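Local coordinates for protein putative DD-carboxypeptidase TP_0574 (Treponema pallidum, PDB 1O75) that binds penicillin and has zinc-stimulated carboxypeptidase activity on synthetic depsipeptides, and may thereby reduce peptidoglycan cross-linking, at residues M253-V258 with L315-N320; H210-D215 with N320-V325; V233-A238 with P292-G297. The protein carries 2 engineered substitutions. One frame throughout, in Å; residues are numbered along the deposited sequence. Where two conformers were deposited one is given.

From the N terminus, 210-215 opens the longest loop, which contact 2 closes at 320-325. The first segments of contact 3 (233-238) and contact 1 (253-258) come next. Contact 3 closes at 292-297, after contact 1 has opened, and contact 1 closes at 315-320, so these two cross. Both lie within the span of contact 2, and contact 1 meets it at the shared Asn320. Contacts 1 and 3 are strand pairings in two separate four-stranded antiparallel sheets. The sheets pack through Phe255 with Ile294, Val258 with Cys296 and Leu317 with Leu235. Contact 2 ties the two sheets together along one side.

Contact 1 of 3, residues M253-V258 with L315-N320; sequences MNFNTV and LTLIAN
Phe255 to Val258 pairs with Leu317 to Ala319 as neighbouring antiparallel strands, interrupted by a classic beta bulge. The pairing lies in the buried middle of a four-stranded sheet, between strands 255-262 and 311-319. Opposite Ile318 stand two residues, Asn256 and Thr257. Both give their backbone N-H to Ile318 O, at 2.8 Å from Asn256 N and 3.2 Å from Thr257 N. Thr257 O accepts from Ile318 N at 2.8 Å, which completes the hydrogen-bonded pair. On one face of the sheet, Thr257 CG2 lies alongside Ile318 CD1 at 4.0 Å, and Tyr20 of helix 17-25 covers both residues. On the face turned to strand 293-298, Phe255 has CG anti to its backbone N (chi1 176°). This carries the ring along the sheet, so that Leu317 CG meets the ring edge at Phe255 CE1 (4.2 Å). Val258 CG1 touches Leu317 CD1 at 3.9 Å on the same face. At the strand end, Asn320 N bonds to Asn254 O. A water joins the side chains of these residues, donating to Asn254 OD1 (2.7 Å) and accepting from Asn320 ND2 (2.9 Å). The two amides are tied outward as well, Asn254 ND2 to Asp250 O and Asn320 ND2 to Phe157 O. The chemistry is therefore apolar packing on both faces, with an amide and water network at the strand end. Ile318 O takes two backbone N-H groups, and this shared acceptor accommodates the extra residue of the bulge.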
ATOM      1  N   MET B 253      13.305  12.389   6.107  1.00 27.88           N
ATOM      2  CA  MET B 253      13.895  12.749   7.407  1.00 27.97           C
ATOM      3  C   MET B 253      14.467  14.169   7.359  1.00 27.46           C
ATOM      4  O   MET B 253      14.891  14.706   8.374  1.00 31.09           O
ATOM      5  CB  MET B 253      14.982  11.754   7.824  1.00 28.17           C
ATOM      6  CG  MET B 253      14.423  10.394   8.285  1.00 28.60           C
ATOM      7  SD  MET B 253      13.350  10.539   9.748  1.00 31.28           S
ATOM      8  CE  MET B 253      12.245   9.234   9.493  1.00 37.14           C
ATOM      9  N   ASN B 254      14.484  14.760   6.169  1.00 25.81           N
ATOM     10  CA  ASN B 254      14.943  16.142   6.003  1.00 26.45           C
ATOM     11  C   ASN B 254      13.819  17.040   5.467  1.00 28.11           C
ATOM     12  O   ASN B 254      13.998  18.255   5.260  1.00 25.36           O
ATOM     13  CB  ASN B 254      16.151  16.163   5.074  1.00 27.65           C
ATOM     14  CG  ASN B 254      17.418  15.775   5.813  1.00 30.27           C
ATOM     15  OD1 ASN B 254      17.869  16.504   6.692  1.00 32.27           O
ATOM     16  ND2 ASN B 254      17.961  14.612   5.497  1.00 32.07           N
ATOM     17  N   PHE B 255      12.656  16.432   5.248  1.00 27.32           N
ATOM     18  CA  PHE B 255      11.501  17.174   4.741  1.00 26.36           C
ATOM     19  C   PHE B 255      10.950  18.165   5.750  1.00 25.92           C
ATOM     20  O   PHE B 255      10.735  17.839   6.923  1.00 23.91           O
ATOM     21  CB  PHE B 255      10.375  16.215   4.361  1.00 25.08           C
ATOM     22  CG  PHE B 255       9.109  16.908   3.928  1.00 25.06           C
ATOM     23  CD1 PHE B 255       8.960  17.359   2.612  1.00 24.54           C
ATOM     24  CD2 PHE B 255       8.055  17.075   4.827  1.00 26.56           C
ATOM     25  CE1 PHE B 255       7.767  17.959   2.196  1.00 25.07           C
ATOM     26  CE2 PHE B 255       6.851  17.678   4.424  1.00 28.13           C
ATOM     27  CZ  PHE B 255       6.712  18.118   3.096  1.00 26.45           C
ATOM     28  N   ASN B 256      10.660  19.373   5.278  1.00 25.91           N
ATOM     29  CA  ASN B 256      10.099  20.376   6.160  1.00 23.84           C
ATOM     30  C   ASN B 256       8.645  20.746   5.844  1.00 23.80           C
ATOM     31  O   ASN B 256       7.751  20.573   6.677  1.00 23.99           O
ATOM     32  CB  ASN B 256      10.931  21.657   6.097  1.00 25.89           C
ATOM     33  CG  ASN B 256      12.068  21.670   7.096  1.00 29.38           C
ATOM     34  OD1 ASN B 256      11.946  21.107   8.165  1.00 29.37           O
ATOM     35  ND2 ASN B 256      13.168  22.350   6.760  1.00 28.96           N
ATOM     36  N   THR B 257       8.403  21.246   4.632  1.00 23.37           N
ATOM     37  CA  THR B 257       7.059  21.720   4.325  1.00 22.02           C
ATOM     38  C   THR B 257       6.766  21.844   2.831  1.00 23.76           C
ATOM     39  O   THR B 257       7.595  21.455   1.983  1.00 22.99           O
ATOM     40  CB  THR B 257       6.870  23.073   5.076  1.00 23.83           C
ATOM     41  OG1 THR B 257       5.497  23.478   5.042  1.00 25.79           O
ATOM     42  CG2 THR B 257       7.785  24.177   4.463  1.00 25.59           C
ATOM     43  N   VAL B 258       5.574  22.358   2.506  1.00 23.40           N
ATOM     44  CA  VAL B 258       5.166  22.528   1.116  1.00 22.67           C
ATOM     45  C   VAL B 258       4.482  23.872   0.917  1.00 23.73           C
ATOM     46  O   VAL B 258       3.645  24.286   1.732  1.00 25.83           O
ATOM     47  CB  VAL B 258       4.115  21.469   0.663  1.00 24.81           C
ATOM     48  CG1 VAL B 258       3.990  21.477  -0.883  1.00 21.81           C
ATOM     49  CG2 VAL B 258       4.489  20.112   1.154  1.00 28.07           C
ATOM     50  N   LEU B 315       2.943  22.980  -6.577  1.00 22.80           N
ATOM     51  CA  LEU B 315       3.376  22.566  -5.237  1.00 24.37           C
ATOM     52  C   LEU B 315       4.899  22.579  -5.169  1.00 22.72           C
ATOM     53  O   LEU B 315       5.560  22.059  -6.059  1.00 24.30           O
ATOM     54  CB  LEU B 315       2.899  21.120  -4.941  1.00 23.08           C
ATOM     55  CG  LEU B 315       1.480  20.771  -5.367  1.00 25.55           C
ATOM     56  CD1 LEU B 315       1.133  19.343  -4.947  1.00 26.49           C
ATOM     57  CD2 LEU B 315       0.515  21.762  -4.748  1.00 24.31           C
ATOM     58  N   THR B 316       5.452  23.153  -4.113  1.00 21.83           N
ATOM     59  CA  THR B 316       6.896  23.156  -3.973  1.00 23.51           C
ATOM     60  C   THR B 316       7.266  22.446  -2.663  1.00 21.57           C
ATOM     61  O   THR B 316       6.972  22.953  -1.595  1.00 22.11           O
ATOM     62  CB  THR B 316       7.452  24.604  -3.952  1.00 25.84           C
ATOM     63  OG1 THR B 316       7.093  25.256  -5.180  1.00 25.33           O
ATOM     64  CG2 THR B 316       9.000  24.600  -3.831  1.00 25.47           C
ATOM     65  N   LEU B 317       7.917  21.286  -2.768  1.00 22.61           N
ATOM     66  CA  LEU B 317       8.355  20.507  -1.594  1.00 23.09           C
ATOM     67  C   LEU B 317       9.682  21.084  -1.096  1.00 22.54           C
ATOM     68  O   LEU B 317      10.629  21.200  -1.859  1.00 23.15           O
ATOM     69  CB  LEU B 317       8.577  19.038  -1.992  1.00 25.94           C
ATOM     70  CG  LEU B 317       7.391  18.070  -2.033  1.00 30.17           C
ATOM     71  CD1 LEU B 317       6.156  18.731  -2.505  1.00 32.61           C
ATOM     72  CD2 LEU B 317       7.764  16.887  -2.907  1.00 31.26           C
ATOM     73  N   ILE B 318       9.747  21.394   0.191  1.00 24.45           N
ATOM     74  CA  ILE B 318      10.915  21.995   0.808  1.00 25.53           C
ATOM     75  C   ILE B 318      11.562  21.058   1.831  1.00 26.08           C
ATOM     76  O   ILE B 318      10.937  20.666   2.821  1.00 26.82           O
ATOM     77  CB  ILE B 318      10.500  23.319   1.467  1.00 24.60           C
ATOM     78  CG1 ILE B 318       9.971  24.271   0.363  1.00 25.84           C
ATOM     79  CG2 ILE B 318      11.675  23.924   2.214  1.00 24.51           C
ATOM     80  CD1 ILE B 318       9.205  25.451   0.911  1.00 25.24           C
ATOM     81  N   ALA B 319      12.823  20.720   1.586  1.00 26.53           N
ATOM     82  CA  ALA B 319      13.553  19.784   2.441  1.00 27.87           C
ATOM     83  C   ALA B 319      15.015  20.211   2.589  1.00 26.35           C
ATOM     84  O   ALA B 319      15.629  20.639   1.629  1.00 25.66           O
ATOM     85  CB  ALA B 319      13.484  18.373   1.827  1.00 27.40           C
ATOM     86  N   ASN B 320      15.559  20.074   3.793  1.00 27.20           N
ATOM     87  CA  ASN B 320      16.950  20.468   4.068  1.00 29.24           C
ATOM     88  C   ASN B 320      17.963  19.721   3.230  1.00 29.59           C
ATOM     89  O   ASN B 320      17.951  18.498   3.181  1.00 28.51           O
ATOM     90  CB  ASN B 320      17.282  20.253   5.557  1.00 27.77           C
ATOM     91  CG  ASN B 320      16.574  21.216   6.451  1.00 30.63           C
ATOM     92  OD1 ASN B 320      16.244  22.391   5.914  1.00 25.98           O
ATOM     93  ND2 ASN B 320      16.320  20.923   7.631  1.00 34.00           N
TER
HETATM   94  O   HOH W   1      16.947  18.220   8.516  1.00 33.76           O

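Contact 2 of 3, residues H210-D215 with N320-V325; sequences HDLVVD and NGYRDV
Tyr322 stacks on His210 where the edges of two sheets meet, in a beta sandwich consistent with the immunoglobulin-like E-set clan of this domain. Strand 212-220 is outermost in one sheet. Residues 320-324 form the loop that leads into edge strand 325-331 of the other, which Val325 begins. The tight part is the Tyr322 ring and Val325. The two rings lie face to face, centroids 3.9 Å apart and planes at 9°, with His210 as the exposed outer layer. Tyr251 of helix 245-252 meets the tyrosine edge-to-face. Val325 packs inward, CG2 close to Leu212 O and Val325 CG1 against Val214 CG2 (3.8 Å). The loose part is bridged by water. One water accepts from Leu212 N and donates to Arg323 O; another donates to Leu212 O and Asp324 O. Partly exposed Arg323 is modelled in two conformers; in one of them Arg323 NH1 makes a salt bridge to Asp211 OD2 at 2.6 Å, so this link may be only partly occupied. Asp211 OD2 also accepts from Ser208 N. Arg323 N donates to Asp211 OD1 (3.1 Å) from above the carboxylate plane. The chi1 of His210 (78°) turns the imidazole over Tyr322, and His210 NE2 donates in the ring plane to Gly321 O at 2.8 Å.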
ATOM      1  N   HIS B 210      22.168  13.479  -4.787  1.00 37.80           N
ATOM      2  CA  HIS B 210      21.006  12.917  -4.092  1.00 37.46           C
ATOM      3  C   HIS B 210      19.682  13.649  -4.349  1.00 36.64           C
ATOM      4  O   HIS B 210      18.643  13.238  -3.830  1.00 35.17           O
ATOM      5  CB  HIS B 210      21.265  12.857  -2.572  1.00 37.87           C
ATOM      6  CG  HIS B 210      21.126  14.173  -1.864  1.00 38.38           C
ATOM      7  ND1 HIS B 210      21.276  14.297  -0.499  1.00 37.84           N
ATOM      8  CD2 HIS B 210      20.878  15.421  -2.328  1.00 39.21           C
ATOM      9  CE1 HIS B 210      21.132  15.563  -0.153  1.00 39.52           C
ATOM     10  NE2 HIS B 210      20.892  16.267  -1.243  1.00 41.57           N
ATOM     11  N   ASP B 211      19.717  14.723  -5.142  1.00 34.79           N
ATOM     12  CA  ASP B 211      18.498  15.485  -5.427  1.00 33.67           C
ATOM     13  C   ASP B 211      17.386  14.631  -6.026  1.00 31.19           C
ATOM     14  O   ASP B 211      17.635  13.747  -6.848  1.00 32.49           O
ATOM     15  CB  ASP B 211      18.778  16.648  -6.400  1.00 33.66           C
ATOM     16  CG  ASP B 211      19.490  17.818  -5.738  1.00 35.92           C
ATOM     17  OD1 ASP B 211      19.324  18.038  -4.518  1.00 34.13           O
ATOM     18  OD2 ASP B 211      20.202  18.539  -6.454  1.00 38.45           O
ATOM     19  N   LEU B 212      16.158  14.919  -5.611  1.00 30.49           N
ATOM     20  CA  LEU B 212      14.974  14.233  -6.111  1.00 29.61           C
ATOM     21  C   LEU B 212      14.194  15.123  -7.069  1.00 30.93           C
ATOM     22  O   LEU B 212      14.254  16.350  -6.982  1.00 31.82           O
ATOM     23  CB  LEU B 212      14.023  13.883  -4.965  1.00 31.42           C
ATOM     24  CG  LEU B 212      14.519  13.104  -3.747  1.00 32.66           C
ATOM     25  CD1 LEU B 212      13.343  12.441  -3.076  1.00 29.77           C
ATOM     26  CD2 LEU B 212      15.531  12.094  -4.162  1.00 35.80           C
ATOM     27  N   VAL B 213      13.449  14.487  -7.965  1.00 30.45           N
ATOM     28  CA  VAL B 213      12.590  15.161  -8.916  1.00 28.89           C
ATOM     29  C   VAL B 213      11.289  14.355  -8.945  1.00 31.11           C
ATOM     30  O   VAL B 213      11.210  13.244  -8.382  1.00 28.45           O
ATOM     31  CB  VAL B 213      13.203  15.191 -10.344  1.00 29.37           C
ATOM     32  CG1 VAL B 213      14.461  16.051 -10.343  1.00 29.06           C
ATOM     33  CG2 VAL B 213      13.509  13.779 -10.827  1.00 29.27           C
ATOM     34  N   VAL B 214      10.280  14.902  -9.605  1.00 29.86           N
ATOM     35  CA  VAL B 214       8.993  14.242  -9.708  1.00 31.43           C
ATOM     36  C   VAL B 214       9.074  13.033 -10.631  1.00 32.59           C
ATOM     37  O   VAL B 214       9.664  13.111 -11.702  1.00 33.80           O
ATOM     38  CB  VAL B 214       7.921  15.205 -10.299  1.00 33.41           C
ATOM     39  CG1 VAL B 214       6.621  14.430 -10.579  1.00 30.47           C
ATOM     40  CG2 VAL B 214       7.680  16.364  -9.344  1.00 29.17           C
ATOM     41  N   ASP B 215       8.486  11.911 -10.223  1.00 32.17           N
ATOM     42  CA  ASP B 215       8.455  10.737 -11.096  1.00 33.23           C
ATOM     43  C   ASP B 215       7.078  10.853 -11.768  1.00 33.57           C
ATOM     44  O   ASP B 215       6.971  10.998 -12.988  1.00 33.49           O
ATOM     45  CB  ASP B 215       8.581   9.454 -10.265  1.00 33.93           C
ATOM     46  CG  ASP B 215       8.555   8.191 -11.117  1.00 37.79           C
ATOM     47  OD1 ASP B 215       8.384   8.297 -12.347  1.00 38.87           O
ATOM     48  OD2 ASP B 215       8.710   7.091 -10.546  1.00 38.55           O
ATOM     49  N   ASN B 320      15.559  20.074   3.793  1.00 27.20           N
ATOM     50  CA  ASN B 320      16.950  20.468   4.068  1.00 29.24           C
ATOM     51  C   ASN B 320      17.963  19.721   3.230  1.00 29.59           C
ATOM     52  O   ASN B 320      17.951  18.498   3.181  1.00 28.51           O
ATOM     53  CB  ASN B 320      17.282  20.253   5.557  1.00 27.77           C
ATOM     54  CG  ASN B 320      16.574  21.216   6.451  1.00 30.63           C
ATOM     55  OD1 ASN B 320      16.244  22.391   5.914  1.00 25.98           O
ATOM     56  ND2 ASN B 320      16.320  20.923   7.631  1.00 34.00           N
ATOM     57  N   GLY B 321      18.826  20.476   2.551  1.00 32.13           N
ATOM     58  CA  GLY B 321      19.881  19.878   1.756  1.00 30.94           C
ATOM     59  C   GLY B 321      19.492  19.380   0.391  1.00 32.40           C
ATOM     60  O   GLY B 321      20.341  18.846  -0.331  1.00 33.81           O
ATOM     61  N   TYR B 322      18.218  19.537   0.034  1.00 30.00           N
ATOM     62  CA  TYR B 322      17.740  19.091  -1.260  1.00 28.17           C
ATOM     63  C   TYR B 322      17.209  20.236  -2.113  1.00 28.37           C
ATOM     64  O   TYR B 322      16.687  21.231  -1.603  1.00 28.45           O
ATOM     65  CB  TYR B 322      16.591  18.081  -1.108  1.00 28.38           C
ATOM     66  CG  TYR B 322      17.000  16.731  -0.566  1.00 27.39           C
ATOM     67  CD1 TYR B 322      17.135  16.521   0.803  1.00 29.43           C
ATOM     68  CD2 TYR B 322      17.262  15.667  -1.431  1.00 27.55           C
ATOM     69  CE1 TYR B 322      17.527  15.261   1.316  1.00 29.36           C
ATOM     70  CE2 TYR B 322      17.655  14.399  -0.934  1.00 27.97           C
ATOM     71  CZ  TYR B 322      17.780  14.214   0.438  1.00 28.39           C
ATOM     72  OH  TYR B 322      18.152  12.984   0.937  1.00 31.92           O
ATOM     73  N   ARG B 323      17.332  20.077  -3.421  0.52 28.93           N
ATOM     74  CA  ARG B 323      16.829  21.064  -4.357  0.52 29.38           C
ATOM     75  C   ARG B 323      15.298  21.023  -4.199  0.52 29.10           C
ATOM     76  O   ARG B 323      14.734  19.969  -3.884  0.52 26.66           O
ATOM     77  CB  ARG B 323      17.247  20.660  -5.775  0.52 32.76           C
ATOM     78  CG  ARG B 323      17.034  21.721  -6.848  0.52 38.62           C
ATOM     79  CD  ARG B 323      17.896  21.434  -8.082  0.52 42.26           C
ATOM     80  NE  ARG B 323      17.447  20.261  -8.833  0.52 46.24           N
ATOM     81  CZ  ARG B 323      18.227  19.236  -9.166  0.52 45.61           C
ATOM     82  NH1 ARG B 323      19.501  19.227  -8.811  0.52 47.40           N
ATOM     83  NH2 ARG B 323      17.735  18.225  -9.869  0.52 47.28           N
ATOM     84  N   ASP B 324      14.627  22.160  -4.375  1.00 27.67           N
ATOM     85  CA  ASP B 324      13.160  22.184  -4.259  1.00 27.51           C
ATOM     86  C   ASP B 324      12.565  21.228  -5.304  1.00 26.00           C
ATOM     87  O   ASP B 324      13.109  21.058  -6.389  1.00 26.98           O
ATOM     88  CB  ASP B 324      12.595  23.594  -4.497  1.00 26.49           C
ATOM     89  CG  ASP B 324      12.816  24.547  -3.313  1.00 28.16           C
ATOM     90  OD1 ASP B 324      13.424  24.154  -2.291  1.00 29.18           O
ATOM     91  OD2 ASP B 324      12.367  25.711  -3.399  1.00 26.66           O
ATOM     92  N   VAL B 325      11.459  20.577  -4.974  1.00 24.39           N
ATOM     93  CA  VAL B 325      10.810  19.697  -5.934  1.00 24.64           C
ATOM     94  C   VAL B 325       9.510  20.388  -6.282  1.00 25.04           C
ATOM     95  O   VAL B 325       8.667  20.582  -5.409  1.00 24.73           O
ATOM     96  CB  VAL B 325      10.496  18.337  -5.318  1.00 27.20           C
ATOM     97  CG1 VAL B 325       9.690  17.496  -6.317  1.00 26.54           C
ATOM     98  CG2 VAL B 325      11.812  17.649  -4.923  1.00 26.13           C
TER
HETATM   99  O   HOH W   2      15.625  17.555  -4.710  1.00 28.57           O
HETATM  100  O   HOH W   3      13.953  18.887  -7.872  1.00 31.08           O

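Contact 3 of 3, residues V233-A238 with P292-G297; sequences VMLKRA and PRISCG. With XE (xenon), chain F; PDX (2,3-di-O-sulfo-alpha-D-glucopyranose), chain C.
Met234 bends twice, at chi2 (-78°) and chi3 (-74°), and so folds its thioether back over the neighbouring strand, where SD rests on Arg293 CB at 3.8 Å. Met234 CE then reaches a sulfate oxygen, O2S of the bound disulfated glucose, at 3.3 Å. Arg293 starts extended and turns at chi3 (55°), which brings its guanidinium edge to the sugar ring. There Arg293 NH1 makes a weak hydrogen bond to O5 of the sugar at 3.5 Å. Its stronger partner is a second sulfated sugar unit, to which NH2 forms a salt bridge. Beneath these groups the strands run antiparallel. Val233 and Ile294 form a hydrogen-bonded pair, Val233 N to Ile294 O at 2.8 Å and, in return, Ile294 N to Val233 O at 3.0 Å. Leu235 N bonds to Pro292 O at 2.8 Å, almost in line with the carbonyl. On the other face, turned to the second sheet, Leu235 CD1 meets Ile294 CD1 at 4.1 Å, and Tyr251 packs against both residues. Farther along, Cys296 O lies 3.4 Å from a xenon atom, whose pocket also includes Gly297, Tyr260 and Phe331. Arg290 of the second subunit packs on Met234 and Pro292, and its backbone N binds sulfated sugar too. The result is a two-faced strand pair of a beta sandwich: apolar within, and on the outside a sulfated-glycan site at the dimer contact seen in the crystal.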
ATOM      1  N   VAL B 233       2.568  12.853  -4.832  1.00 28.54           N
ATOM      2  CA  VAL B 233       3.754  13.024  -5.636  1.00 29.61           C
ATOM      3  C   VAL B 233       4.697  11.824  -5.478  1.00 30.45           C
ATOM      4  O   VAL B 233       5.206  11.580  -4.385  1.00 29.78           O
ATOM      5  CB  VAL B 233       4.487  14.335  -5.232  1.00 30.22           C
ATOM      6  CG1 VAL B 233       5.704  14.565  -6.124  1.00 29.56           C
ATOM      7  CG2 VAL B 233       3.522  15.526  -5.312  1.00 30.02           C
ATOM      8  N   MET B 234       4.895  11.055  -6.545  1.00 29.19           N
ATOM      9  CA  MET B 234       5.840   9.938  -6.492  1.00 30.26           C
ATOM     10  C   MET B 234       7.187  10.539  -6.882  1.00 28.38           C
ATOM     11  O   MET B 234       7.273  11.315  -7.838  1.00 29.96           O
ATOM     12  CB  MET B 234       5.436   8.841  -7.467  1.00 32.19           C
ATOM     13  CG  MET B 234       4.158   8.117  -7.058  1.00 41.33           C
ATOM     14  SD  MET B 234       4.485   6.916  -5.756  1.00 46.92           S
ATOM     15  CE  MET B 234       5.340   5.629  -6.764  1.00 47.71           C
ATOM     16  N   LEU B 235       8.239  10.177  -6.157  1.00 28.22           N
ATOM     17  CA  LEU B 235       9.573  10.744  -6.391  1.00 27.50           C
ATOM     18  C   LEU B 235      10.621   9.794  -6.978  1.00 27.57           C
ATOM     19  O   LEU B 235      10.513   8.570  -6.838  1.00 26.04           O
ATOM     20  CB  LEU B 235      10.102  11.286  -5.061  1.00 26.51           C
ATOM     21  CG  LEU B 235       9.188  12.312  -4.372  1.00 29.79           C
ATOM     22  CD1 LEU B 235       9.648  12.520  -2.948  1.00 28.13           C
ATOM     23  CD2 LEU B 235       9.230  13.652  -5.120  1.00 26.65           C
ATOM     24  N   LYS B 236      11.619  10.359  -7.657  1.00 26.93           N
ATOM     25  CA  LYS B 236      12.731   9.567  -8.186  1.00 28.41           C
ATOM     26  C   LYS B 236      13.975  10.446  -8.113  1.00 30.08           C
ATOM     27  O   LYS B 236      13.890  11.641  -7.799  1.00 29.12           O
ATOM     28  CB  LYS B 236      12.467   9.080  -9.624  1.00 30.11           C
ATOM     29  CG  LYS B 236      12.424  10.172 -10.689  1.00 32.81           C
ATOM     30  CD  LYS B 236      12.089   9.581 -12.070  1.00 33.53           C
ATOM     31  CE  LYS B 236      12.227  10.636 -13.175  1.00 35.40           C
ATOM     32  NZ  LYS B 236      11.877  10.064 -14.500  1.00 33.48           N
ATOM     33  N   ARG B 237      15.136   9.863  -8.374  1.00 30.10           N
ATOM     34  CA  ARG B 237      16.365  10.623  -8.291  1.00 32.23           C
ATOM     35  C   ARG B 237      16.540  11.483  -9.529  1.00 32.31           C
ATOM     36  O   ARG B 237      16.055  11.132 -10.616  1.00 30.91           O
ATOM     37  CB  ARG B 237      17.562   9.680  -8.119  1.00 34.75           C
ATOM     38  CG  ARG B 237      18.607  10.219  -7.147  1.00 39.76           C
ATOM     39  CD  ARG B 237      19.628   9.143  -6.753  1.00 40.87           C
ATOM     40  NE  ARG B 237      20.381   8.681  -7.913  1.00 44.43           N
ATOM     41  CZ  ARG B 237      21.238   7.667  -7.889  1.00 46.38           C
ATOM     42  NH1 ARG B 237      21.448   7.013  -6.752  1.00 47.59           N
ATOM     43  NH2 ARG B 237      21.873   7.300  -9.001  1.00 45.92           N
ATOM     44  N   ALA B 238      17.246  12.598  -9.360  1.00 32.71           N
ATOM     45  CA  ALA B 238      17.461  13.548 -10.453  1.00 35.22           C
ATOM     46  C   ALA B 238      17.992  12.888 -11.731  1.00 35.60           C
ATOM     47  O   ALA B 238      17.607  13.278 -12.829  1.00 36.35           O
ATOM     48  CB  ALA B 238      18.409  14.688  -9.986  1.00 33.68           C
ATOM     49  N   PRO B 292       8.158   5.791  -2.484  1.00 31.10           N
ATOM     50  CA  PRO B 292       8.648   7.173  -2.388  1.00 31.64           C
ATOM     51  C   PRO B 292       7.570   8.194  -2.731  1.00 32.64           C
ATOM     52  O   PRO B 292       7.638   8.898  -3.744  1.00 33.54           O
ATOM     53  CB  PRO B 292       9.830   7.171  -3.365  1.00 29.86           C
ATOM     54  CG  PRO B 292       9.308   6.301  -4.483  1.00 34.25           C
ATOM     55  CD  PRO B 292       8.584   5.157  -3.752  1.00 33.42           C
ATOM     56  N   ARG B 293       6.571   8.278  -1.867  1.00 33.14           N
ATOM     57  CA  ARG B 293       5.445   9.163  -2.103  1.00 33.20           C
ATOM     58  C   ARG B 293       5.251  10.218  -1.018  1.00 32.47           C
ATOM     59  O   ARG B 293       5.474   9.956   0.166  1.00 31.51           O
ATOM     60  CB  ARG B 293       4.185   8.292  -2.214  1.00 36.14           C
ATOM     61  CG  ARG B 293       2.846   9.009  -2.203  1.00 40.67           C
ATOM     62  CD  ARG B 293       1.718   7.983  -2.366  1.00 46.65           C
ATOM     63  NE  ARG B 293       1.826   6.949  -1.338  1.00 51.39           N
ATOM     64  CZ  ARG B 293       1.590   5.649  -1.512  1.00 51.96           C
ATOM     65  NH1 ARG B 293       1.216   5.170  -2.693  1.00 52.32           N
ATOM     66  NH2 ARG B 293       1.750   4.820  -0.489  1.00 52.76           N
ATOM     67  N   ILE B 294       4.878  11.423  -1.426  1.00 30.16           N
ATOM     68  CA  ILE B 294       4.558  12.473  -0.469  1.00 27.75           C
ATOM     69  C   ILE B 294       3.221  12.994  -0.946  1.00 28.39           C
ATOM     70  O   ILE B 294       3.064  13.288  -2.131  1.00 27.21           O
ATOM     71  CB  ILE B 294       5.598  13.584  -0.444  1.00 31.53           C
ATOM     72  CG1 ILE B 294       6.916  13.009   0.101  1.00 32.46           C
ATOM     73  CG2 ILE B 294       5.123  14.734   0.473  1.00 29.29           C
ATOM     74  CD1 ILE B 294       7.908  14.036   0.464  1.00 36.55           C
ATOM     75  N   SER B 295       2.240  13.058  -0.046  1.00 26.52           N
ATOM     76  CA  SER B 295       0.907  13.536  -0.414  1.00 26.81           C
ATOM     77  C   SER B 295       0.624  14.923   0.166  1.00 26.59           C
ATOM     78  O   SER B 295       1.011  15.228   1.300  1.00 24.33           O
ATOM     79  CB  SER B 295      -0.141  12.537   0.057  1.00 29.90           C
ATOM     80  OG  SER B 295       0.112  11.274  -0.548  1.00 32.20           O
ATOM     81  N   CYS B 296      -0.044  15.751  -0.629  1.00 26.66           N
ATOM     82  CA  CYS B 296      -0.380  17.129  -0.260  1.00 28.45           C
ATOM     83  C   CYS B 296      -1.869  17.287  -0.495  1.00 28.37           C
ATOM     84  O   CYS B 296      -2.348  16.952  -1.572  1.00 30.35           O
ATOM     85  CB  CYS B 296       0.340  18.120  -1.194  1.00 28.28           C
ATOM     86  SG  CYS B 296       2.096  17.950  -1.160  1.00 37.87           S
ATOM     87  N   GLY B 297      -2.584  17.808   0.492  1.00 26.86           N
ATOM     88  CA  GLY B 297      -4.006  17.994   0.320  1.00 25.73           C
ATOM     89  C   GLY B 297      -4.445  19.407   0.628  1.00 25.08           C
ATOM     90  O   GLY B 297      -3.683  20.197   1.201  1.00 24.47           O
TER
HETATM   91 XE    XE F1415      -2.721  20.153  -2.656  0.50 34.76          XE
HETATM   92  C1  PDX C   1       2.198   1.686  -4.397  1.00 57.10           C
HETATM   93  C2  PDX C   1       3.145   0.484  -4.632  1.00 56.12           C
HETATM   94  C3  PDX C   1       2.468  -0.823  -4.175  1.00 55.55           C
HETATM   95  C4  PDX C   1       1.966  -0.728  -2.713  1.00 55.10           C
HETATM   96  C5  PDX C   1       1.128   0.543  -2.511  1.00 54.68           C
HETATM   97  C6  PDX C   1       0.847   0.791  -1.059  1.00 54.17           C
HETATM   98  O1  PDX C   1       1.028   1.496  -5.179  1.00 54.76           O
HETATM   99  O2  PDX C   1       3.482   0.366  -6.030  1.00 54.70           O
HETATM  100  O3  PDX C   1       3.427  -1.912  -4.255  1.00 55.44           O
HETATM  101  O4  PDX C   1       1.343  -1.978  -2.329  1.00 52.86           O
HETATM  102  O5  PDX C   1       1.851   1.741  -2.981  1.00 54.04           O
HETATM  103  O6  PDX C   1       2.046   0.587  -0.255  1.00 52.12           O
HETATM  104  O1S PDX C   1       5.066   0.597  -7.746  1.00 56.26           O
HETATM  105  O2S PDX C   1       4.899   2.414  -6.132  1.00 55.39           O
HETATM  106  O3S PDX C   1       5.919   0.327  -5.565  1.00 54.60           O
HETATM  107  O1X PDX C   1       2.199  -3.829  -4.287  1.00 54.42           O
HETATM  108  O2X PDX C   1       3.097  -2.998  -6.356  1.00 56.37           O
HETATM  109  O3X PDX C   1       4.582  -3.916  -4.740  1.00 56.83           O
HETATM  110  S   PDX C   1       4.856   0.817  -6.436  1.00 57.27           S
HETATM  111  S'  PDX C   1       3.353  -3.204  -5.017  1.00 58.41           S